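Local coordinates for protein nickel-dependent hydrogenase large subunit (Allochromatium vinosum, PDB 3MYR) that catalyses, as the large subunit of a heterodimeric [NiFe] hydrogenase, the oxidation of H2 with transfer of electrons to an acceptor, and carries the nickel-iron centre, at residues B[224-229]-B[453-458]. Residues are numbered along the deposited sequence; the frame is centred on the assembly and turned at random.
Sequences SPIDLD and ANVKSG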
ATOM      1  N   SER B 224      -3.062 -13.710 -17.389  1.00 19.17           N
ATOM      2  CA  SER B 224      -3.705 -13.129 -18.588  1.00 19.45           C
ATOM      3  C   SER B 224      -3.089 -13.669 -19.890  1.00 20.93           C
ATOM      4  O   SER B 224      -1.968 -13.341 -20.205  1.00 19.20           O
ATOM      5  CB  SER B 224      -3.408 -11.645 -18.567  1.00 19.89           C
ATOM      6  OG  SER B 224      -1.999 -11.420 -18.465  1.00 21.03           O
ATOM      7  N   PRO B 225      -3.834 -14.453 -20.674  1.00 20.87           N
ATOM      8  CA  PRO B 225      -3.190 -14.979 -21.884  1.00 20.13           C
ATOM      9  C   PRO B 225      -3.228 -13.960 -23.017  1.00 20.69           C
ATOM     10  O   PRO B 225      -3.926 -12.922 -22.919  1.00 19.13           O
ATOM     11  CB  PRO B 225      -4.061 -16.228 -22.242  1.00 21.46           C
ATOM     12  CG  PRO B 225      -5.419 -15.911 -21.603  1.00 20.99           C
ATOM     13  CD  PRO B 225      -5.199 -14.957 -20.462  1.00 19.74           C
ATOM     14  N   ILE B 226      -2.448 -14.235 -24.066  1.00 21.14           N
ATOM     15  CA  ILE B 226      -2.344 -13.346 -25.224  1.00 20.20           C
ATOM     16  C   ILE B 226      -2.877 -14.143 -26.402  1.00 21.61           C
ATOM     17  O   ILE B 226      -2.457 -15.309 -26.638  1.00 23.55           O
ATOM     18  CB  ILE B 226      -0.858 -12.974 -25.489  1.00 20.55           C
ATOM     19  CG1 ILE B 226      -0.281 -12.118 -24.317  1.00 21.29           C
ATOM     20  CG2 ILE B 226      -0.757 -12.264 -26.806  1.00 19.86           C
ATOM     21  CD1 ILE B 226       1.279 -12.038 -24.311  1.00 17.88           C
ATOM     22  N   ASP B 227      -3.876 -13.606 -27.076  1.00 20.47           N
ATOM     23  CA  ASP B 227      -4.331 -14.238 -28.337  1.00 21.79           C
ATOM     24  C   ASP B 227      -4.962 -13.116 -29.135  1.00 21.65           C
ATOM     25  O   ASP B 227      -6.052 -12.605 -28.814  1.00 21.37           O
ATOM     26  CB  ASP B 227      -5.396 -15.308 -28.050  1.00 21.13           C
ATOM     27  CG  ASP B 227      -5.838 -16.086 -29.360  1.00 27.27           C
ATOM     28  OD1 ASP B 227      -5.785 -15.544 -30.491  1.00 28.38           O
ATOM     29  OD2 ASP B 227      -6.338 -17.210 -29.243  1.00 32.44           O
ATOM     30  N   LEU B 228      -4.299 -12.750 -30.200  1.00 22.31           N
ATOM     31  CA  LEU B 228      -4.712 -11.621 -30.990  1.00 22.41           C
ATOM     32  C   LEU B 228      -6.079 -11.837 -31.634  1.00 23.91           C
ATOM     33  O   LEU B 228      -6.665 -10.873 -32.163  1.00 23.82           O
ATOM     34  CB  LEU B 228      -3.704 -11.442 -32.106  1.00 22.06           C
ATOM     35  CG  LEU B 228      -2.444 -10.616 -31.767  1.00 24.56           C
ATOM     36  CD1 LEU B 228      -2.154 -10.106 -30.346  1.00 21.88           C
ATOM     37  CD2 LEU B 228      -1.232 -10.706 -32.788  1.00 23.58           C
ATOM     38  N   ASP B 229      -6.492 -13.110 -31.754  1.00 22.00           N
ATOM     39  CA  ASP B 229      -7.719 -13.422 -32.476  1.00 22.54           C
ATOM     40  C   ASP B 229      -8.829 -13.815 -31.544  1.00 22.20           C
ATOM     41  O   ASP B 229      -9.780 -14.436 -31.935  1.00 22.18           O
ATOM     42  CB  ASP B 229      -7.403 -14.460 -33.549  1.00 22.37           C
ATOM     43  CG  ASP B 229      -6.438 -13.843 -34.595  1.00 28.95           C
ATOM     44  OD1 ASP B 229      -5.275 -14.278 -34.637  1.00 32.97           O
ATOM     45  OD2 ASP B 229      -6.777 -12.793 -35.247  1.00 28.23           O
ATOM     46  N   ALA B 453       6.966  -6.828 -29.622  1.00 24.59           N
ATOM     47  CA  ALA B 453       7.866  -7.461 -30.607  1.00 26.04           C
ATOM     48  C   ALA B 453       7.877  -8.942 -30.378  1.00 27.43           C
ATOM     49  O   ALA B 453       7.937  -9.701 -31.342  1.00 29.25           O
ATOM     50  CB  ALA B 453       9.282  -6.884 -30.528  1.00 23.68           C
ATOM     51  N   ASN B 454       7.824  -9.365 -29.108  1.00 26.50           N
ATOM     52  CA  ASN B 454       7.898 -10.776 -28.830  1.00 28.86           C
ATOM     53  C   ASN B 454       6.627 -11.464 -29.331  1.00 30.01           C
ATOM     54  O   ASN B 454       6.698 -12.526 -29.964  1.00 28.89           O
ATOM     55  CB  ASN B 454       8.121 -11.076 -27.344  1.00 27.71           C
ATOM     56  CG  ASN B 454       8.462 -12.532 -27.095  1.00 28.63           C
ATOM     57  OD1 ASN B 454       7.849 -13.200 -26.212  1.00 28.77           O
ATOM     58  ND2 ASN B 454       9.502 -13.039 -27.814  1.00 26.06           N
ATOM     59  N   VAL B 455       5.473 -10.822 -29.095  1.00 28.28           N
ATOM     60  CA  VAL B 455       4.203 -11.365 -29.569  1.00 26.67           C
ATOM     61  C   VAL B 455       4.158 -11.410 -31.110  1.00 28.75           C
ATOM     62  O   VAL B 455       3.859 -12.463 -31.699  1.00 30.18           O
ATOM     63  CB  VAL B 455       3.036 -10.555 -29.027  1.00 26.08           C
ATOM     64  CG1 VAL B 455       1.746 -10.902 -29.770  1.00 26.64           C
ATOM     65  CG2 VAL B 455       2.890 -10.815 -27.543  1.00 23.71           C
ATOM     66  N   LYS B 456       4.534 -10.296 -31.747  1.00 28.51           N
ATOM     67  CA  LYS B 456       4.659 -10.208 -33.199  1.00 30.36           C
ATOM     68  C   LYS B 456       5.559 -11.322 -33.828  1.00 32.64           C
ATOM     69  O   LYS B 456       5.214 -11.912 -34.831  1.00 30.73           O
ATOM     70  CB  LYS B 456       5.083  -8.781 -33.643  1.00 29.17           C
ATOM     71  CG  LYS B 456       5.141  -8.670 -35.122  1.00 32.55           C
ATOM     72  CD  LYS B 456       5.340  -7.217 -35.606  1.00 39.04           C
ATOM     73  CE  LYS B 456       5.414  -7.276 -37.140  1.00 44.17           C
ATOM     74  NZ  LYS B 456       5.309  -5.933 -37.723  1.00 50.22           N
ATOM     75  N   SER B 457       6.635 -11.709 -33.151  1.00 33.44           N
ATOM     76  CA  SER B 457       7.510 -12.733 -33.701  1.00 35.67           C
ATOM     77  C   SER B 457       6.951 -14.180 -33.498  1.00 37.99           C
ATOM     78  O   SER B 457       7.651 -15.172 -33.784  1.00 39.50           O
ATOM     79  CB  SER B 457       8.885 -12.593 -33.012  1.00 36.23           C
ATOM     80  OG  SER B 457       8.848 -13.178 -31.694  1.00 35.41           O
ATOM     81  N   GLY B 458       5.775 -14.307 -32.865  1.00 37.80           N
ATOM     82  CA  GLY B 458       5.131 -15.619 -32.681  1.00 37.03           C
ATOM     83  C   GLY B 458       5.180 -16.267 -31.281  1.00 37.74           C
ATOM     84  O   GLY B 458       4.711 -17.389 -31.152  1.00 39.99           O
TER
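V455 turns CG1 anti to its own backbone N (chi1 167°), and I226 keeps CG2 in the same relation to its N, with CG1 beside the backbone N; this first torsion of I226 sets its CG2 against the valine, and the extended second one (chi2 164°) carries CD1 out to V455 CG2. The valine splits its two methyls between two partners. V455 CG2 lies 3.8 Å from I226 CD1 and 4.0 Å from I226 CG2, the two side chains passing at a slant. CG1 of the valine meets L228 end-on, with V455 CG1 4.0 Å from L228 CD1, and also grazes I226 CG2. No hydrogen bond links the two segments; they bury 130 Å² between them, nearly all of it on V455, I226 and L228, and the side-chain contacts are apolar.

V455 sits in the last turn of helix 426-456, which ends in a Schellman motif: G458 takes a positive phi, and its N bonds to V455 O at 2.9 Å. S457 OG adds a 2.8 Å bond back to N454 O. The facing loop, between helices 203-209 and 236-265, bends through an Asx turn in which D229 N reaches D227 OD1 at 2.8 Å. That oxygen is approached on its anti side, 31° out of the carboxylate plane. An alanine in place of V455 would keep neither gamma methyl, and would probably deprive I226 and L228 of their shared apolar partner on the helix.

I226 is buried, also touching L234, T462 and N87 of helix 86-112, whereas L228 is exposed. Towards the small subunit, I226 O accepts a hydrogen bond from K209 of that chain, and P225 packs on F203 of the small subunit.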